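Local coordinates for AT-rich DNA-binding protein (PDB 2DT5), which probably represses transcription in response to the cellular NADH/NAD(+) balance, binding DNA as a homodimer through winged-helix domains and NAD through Rossmann domains, at residues B[8-11]-B[12-16]; B[31-34]-B[35-39]. The protein carries 1 engineered substitution. All blocks are in the same frame, centred on the assembly; numbering follows the deposited sequence.

Contact 1: residues B[8-11]-B[12-16]; sequences ISRL and ITYLR
Residues 8-11 hand their carbonyls to the amides of residues 12-16 in regular alpha-helical fashion, Ile8 O taking Ile12 N, Ser9 O Thr13 N, Arg10 O Tyr14 N and Leu11 O Leu15 N, all four bonds between 2.9 and 3.0 Å. Arg10 and Tyr14, one turn apart on helix 7-23, run alongside each other and point the same way. With CG of Tyr14 anti to its own carbonyl carbon (chi1 -58°), the ring folds back along the helix and sets one face over Arg10 O, which stands 3.1 Å above the ring plane, offset toward the rim. The phenol oxygen thereby arrives near the plane of the guanidinium, at its edge, with Tyr14 OH 3.6 Å from Arg10 CD; the two planes are 66° apart. Both polar ends then turn to one acceptor, Asp48 OD2 on helix 42-51, which accepts a hydrogen bond from Tyr14 OH and forms a salt bridge with Arg10 NE. The apolar contacts are looser: Leu11 CD2 lies 3.9 Å from Tyr14 CD1 of the ring, and Ile8 CG2 meets Ile12 CD1 at 4.1 Å. Beyond them, Leu71 and Leu75 of helix 64-75 pack on Tyr14 and Ile8, while Phe198 and Thr194 of the second subunit pack on Ile8 and Ile12. The helix thus joins its own DNA-binding domain to the dimer partner. The shared carboxylate oxygen fixes where hydroxyl and guanidinium lie, packing on Arg10 O probably sets the ring's turn, and the positive guanidinium would probably help keep Asp48 ionised.

Contact 2: residues B[31-34]-B[35-39]; sequences SEQL and GGLAQ. Engineered in segment 35-39: Gly36 (natural residue Glu). With SO4 (sulfate ion), chain J.
Ser31 OG is held by two groups at the start of helix 31-37: it donates to O1 of a sulfate ion, with Ser31 OG to O1 2.8 Å, and is also hydrogen-bonded to Tyr62 OH. The backbone joins in, Ser31 N reaching sulfate O3 at 2.9 Å in a fairly straight bond. Since OG lies beside the backbone N (chi1 -73°), hydroxyl and amide can grip two oxygens of the same anion, and the positive end of the helix dipole probably adds to the attraction. Arg46, Tyr55, Gly59 and Gly61 complete the sulfate site; the ion probably came from the crystallisation liquor.

Farther along, Gly35 N bonds to Ser31 O at 2.8 Å from above the carbonyl plane, 39° out of it. Leu37 N meets Gln33 O more directly (173°), and Leu37 CG rests 3.3 Å from that same oxygen, while the tip CD1 lies 4.2 Å from Gln33 CG. Gly36, an engineered replacement for glutamate, bonds through its amide to Glu32 O. Ala38 N to Leu34 O is the last regular helix bond; in the Schellman motif that follows, Gln39 takes positive phi and its N bonds to Gly36 O at 3.0 Å. In the predicted helix-turn-helix, Leu34 and Ser31 pack on Val45 of helix 42-51, whereas Leu37 and Ala38 lie on Ile17 of helix 7-23; Tyr62, by Ser31, belongs to the strand 62-63 that pairs with 28-29.

How the contacts relate
Together the contacts illustrate how neighbouring helices of one small DNA-binding domain differ in chemistry with their place in it. Contact 1 is largely buried, in a helix wedged between helices 42-51 and 64-75 of its own chain and the second subunit; contact 2 is only partly buried, in a short helix whose start holds an anion. They meet directly where Ala38 CB packs 3.6 Å from Thr13 CG2 and also touches the ring of Tyr14. Helix 42-51 serves both. Contact 1 hands its charge to a carboxylate of that neighbouring helix, whereas the more exposed contact 2 contributes a main-chain amide and a hydroxyl to the anion site and has a capped helix end.

Contact 1: residues B[8-11]-B[12-16]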
loop_
_atom_site.group_PDB
_atom_site.type_symbol
_atom_site.label_atom_id
_atom_site.label_comp_id
_atom_site.label_asym_id
_atom_site.label_seq_id
_atom_site.Cartn_x
_atom_site.Cartn_y
_atom_site.Cartn_z
ATOM N N ILE B 8 7.929 11.819 -1.213
ATOM C CA ILE B 8 8.546 10.903 -0.262
ATOM C C ILE B 8 8.385 9.446 -0.708
ATOM O O ILE B 8 9.275 8.616 -0.483
ATOM C CB ILE B 8 7.993 11.093 1.162
ATOM C CG1 ILE B 8 8.062 12.573 1.553
ATOM C CG2 ILE B 8 8.843 10.300 2.147
ATOM C CD1 ILE B 8 9.479 13.169 1.452
ATOM N N SER B 9 7.265 9.136 -1.353
ATOM C CA SER B 9 7.036 7.775 -1.862
ATOM C C SER B 9 8.096 7.479 -2.929
ATOM O O SER B 9 8.630 6.374 -2.997
ATOM C CB SER B 9 5.624 7.652 -2.463
ATOM O OG SER B 9 4.629 7.775 -1.451
ATOM N N ARG B 10 8.409 8.466 -3.761
ATOM C CA ARG B 10 9.441 8.253 -4.773
ATOM C C ARG B 10 10.800 7.949 -4.119
ATOM O O ARG B 10 11.517 7.041 -4.546
ATOM C CB ARG B 10 9.564 9.472 -5.677
ATOM C CG ARG B 10 8.406 9.617 -6.656
ATOM C CD ARG B 10 8.836 10.439 -7.880
ATOM N NE ARG B 10 9.207 11.812 -7.543
ATOM C CZ ARG B 10 8.335 12.749 -7.183
ATOM N NH1 ARG B 10 7.035 12.461 -7.111
ATOM N NH2 ARG B 10 8.760 13.978 -6.914
ATOM N N LEU B 11 11.144 8.692 -3.073
ATOM C CA LEU B 11 12.412 8.451 -2.396
ATOM C C LEU B 11 12.445 7.023 -1.846
ATOM O O LEU B 11 13.466 6.323 -1.947
ATOM C CB LEU B 11 12.625 9.458 -1.258
ATOM C CG LEU B 11 12.767 10.932 -1.666
ATOM C CD1 LEU B 11 13.116 11.763 -0.433
ATOM C CD2 LEU B 11 13.859 11.081 -2.715
ATOM N N ILE B 12 11.323 6.598 -1.267
ATOM C CA ILE B 12 11.199 5.252 -0.721
ATOM C C ILE B 12 11.381 4.244 -1.860
ATOM O O ILE B 12 12.045 3.222 -1.696
ATOM C CB ILE B 12 9.823 5.069 -0.019
ATOM C CG1 ILE B 12 9.761 5.997 1.208
ATOM C CG2 ILE B 12 9.619 3.589 0.410
ATOM C CD1 ILE B 12 8.358 6.210 1.809
ATOM N N THR B 13 10.824 4.546 -3.024
ATOM C CA THR B 13 10.988 3.644 -4.168
ATOM C C THR B 13 12.465 3.523 -4.566
ATOM O O THR B 13 12.971 2.414 -4.788
ATOM C CB THR B 13 10.214 4.148 -5.383
ATOM O OG1 THR B 13 8.813 4.162 -5.086
ATOM C CG2 THR B 13 10.479 3.255 -6.578
ATOM N N TYR B 14 13.149 4.667 -4.649
ATOM C CA TYR B 14 14.557 4.697 -5.027
ATOM C C TYR B 14 15.374 3.866 -4.050
ATOM O O TYR B 14 16.337 3.186 -4.435
ATOM C CB TYR B 14 15.085 6.140 -5.008
ATOM C CG TYR B 14 14.350 7.113 -5.908
ATOM C CD1 TYR B 14 14.290 8.470 -5.586
ATOM C CD2 TYR B 14 13.749 6.691 -7.094
ATOM C CE1 TYR B 14 13.651 9.393 -6.415
ATOM C CE2 TYR B 14 13.103 7.612 -7.942
ATOM C CZ TYR B 14 13.058 8.964 -7.587
ATOM O OH TYR B 14 12.406 9.886 -8.367
ATOM N N LEU B 15 14.990 3.923 -2.780
ATOM C CA LEU B 15 15.704 3.183 -1.757
ATOM C C LEU B 15 15.533 1.673 -1.943
ATOM O O LEU B 15 16.504 0.914 -1.790
ATOM C CB LEU B 15 15.239 3.612 -0.370
ATOM C CG LEU B 15 15.933 2.886 0.780
ATOM C CD1 LEU B 15 17.436 3.139 0.708
ATOM C CD2 LEU B 15 15.365 3.357 2.123
ATOM N N ARG B 16 14.317 1.233 -2.272
ATOM C CA ARG B 16 14.065 -0.204 -2.502
ATOM C C ARG B 16 14.951 -0.650 -3.658
ATOM O O ARG B 16 15.656 -1.643 -3.556
ATOM C CB ARG B 16 12.588 -0.484 -2.875
ATOM C CG ARG B 16 11.584 -0.128 -1.790
ATOM C CD ARG B 16 12.161 -0.436 -0.419
ATOM N NE ARG B 16 11.289 0.012 0.661
ATOM C CZ ARG B 16 11.678 0.151 1.925
ATOM N NH1 ARG B 16 12.933 -0.116 2.278
ATOM N NH2 ARG B 16 10.802 0.539 2.839
#

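Contact 2: residues B[31-34]-B[35-39]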
loop_
_atom_site.group_PDB
_atom_site.type_symbol
_atom_site.label_atom_id
_atom_site.label_comp_id
_atom_site.label_asym_id
_atom_site.label_seq_id
_atom_site.Cartn_x
_atom_site.Cartn_y
_atom_site.Cartn_z
ATOM N N SER B 31 20.907 8.332 -12.933
ATOM C CA SER B 31 19.558 8.855 -12.814
ATOM C C SER B 31 18.684 8.160 -13.843
ATOM O O SER B 31 17.479 7.988 -13.645
ATOM C CB SER B 31 19.538 10.365 -13.068
ATOM O OG SER B 31 20.096 11.082 -11.974
ATOM N N GLU B 32 19.305 7.760 -14.946
ATOM C CA GLU B 32 18.583 7.090 -16.011
ATOM C C GLU B 32 18.227 5.669 -15.586
ATOM O O GLU B 32 17.086 5.232 -15.726
ATOM C CB GLU B 32 19.429 7.088 -17.281
ATOM C CG GLU B 32 18.663 6.633 -18.508
ATOM C CD GLU B 32 19.372 6.989 -19.799
ATOM O OE1 GLU B 32 19.439 8.199 -20.123
ATOM O OE2 GLU B 32 19.863 6.058 -20.480
ATOM N N GLN B 33 19.198 4.947 -15.048
ATOM C CA GLN B 33 18.939 3.591 -14.587
ATOM C C GLN B 33 17.913 3.616 -13.453
ATOM O O GLN B 33 16.994 2.797 -13.427
ATOM C CB GLN B 33 20.224 2.943 -14.099
ATOM C CG GLN B 33 20.007 1.613 -13.416
ATOM C CD GLN B 33 21.281 1.070 -12.806
ATOM O OE1 GLN B 33 21.301 -0.034 -12.263
ATOM N NE2 GLN B 33 22.357 1.847 -12.889
ATOM N N LEU B 34 18.077 4.547 -12.511
ATOM C CA LEU B 34 17.135 4.671 -11.391
ATOM C C LEU B 34 15.750 5.045 -11.919
ATOM O O LEU B 34 14.749 4.468 -11.530
ATOM C CB LEU B 34 17.615 5.749 -10.412
ATOM C CG LEU B 34 18.032 5.321 -8.998
ATOM C CD1 LEU B 34 18.860 4.062 -9.032
ATOM C CD2 LEU B 34 18.816 6.453 -8.349
ATOM N N GLY B 35 15.708 6.008 -12.824
ATOM C CA GLY B 35 14.442 6.451 -13.371
ATOM C C GLY B 35 13.673 5.326 -14.025
ATOM O O GLY B 35 12.448 5.260 -13.928
ATOM N N GLY B 36 14.405 4.444 -14.698
ATOM C CA GLY B 36 13.790 3.320 -15.379
ATOM C C GLY B 36 13.238 2.323 -14.387
ATOM O O GLY B 36 12.079 1.929 -14.478
ATOM N N LEU B 37 14.060 1.919 -13.427
ATOM C CA LEU B 37 13.625 0.966 -12.426
ATOM C C LEU B 37 12.463 1.470 -11.572
ATOM O O LEU B 37 11.681 0.678 -11.063
ATOM C CB LEU B 37 14.793 0.590 -11.520
ATOM C CG LEU B 37 15.983 -0.064 -12.223
ATOM C CD1 LEU B 37 17.054 -0.406 -11.193
ATOM C CD2 LEU B 37 15.514 -1.320 -12.958
ATOM N N ALA B 38 12.347 2.782 -11.411
ATOM C CA ALA B 38 11.273 3.352 -10.597
ATOM C C ALA B 38 10.146 3.879 -11.471
ATOM O O ALA B 38 9.175 4.440 -10.971
ATOM C CB ALA B 38 11.826 4.483 -9.725
ATOM N N GLN B 39 10.294 3.717 -12.780
ATOM C CA GLN B 39 9.303 4.181 -13.737
ATOM C C GLN B 39 9.067 5.689 -13.672
ATOM O O GLN B 39 7.928 6.161 -13.717
ATOM C CB GLN B 39 7.976 3.435 -13.544
ATOM C CG GLN B 39 8.131 1.916 -13.514
ATOM C CD GLN B 39 6.812 1.174 -13.714
ATOM O OE1 GLN B 39 6.648 0.043 -13.248
ATOM N NE2 GLN B 39 5.872 1.801 -14.420
HETATM S S SO4 J . 23.268 11.576 -13.818
HETATM O O1 SO4 J . 22.160 12.425 -13.337
HETATM O O2 SO4 J . 24.535 12.118 -13.306
HETATM O O3 SO4 J . 23.124 10.188 -13.324
HETATM O O4 SO4 J . 23.258 11.573 -15.291
#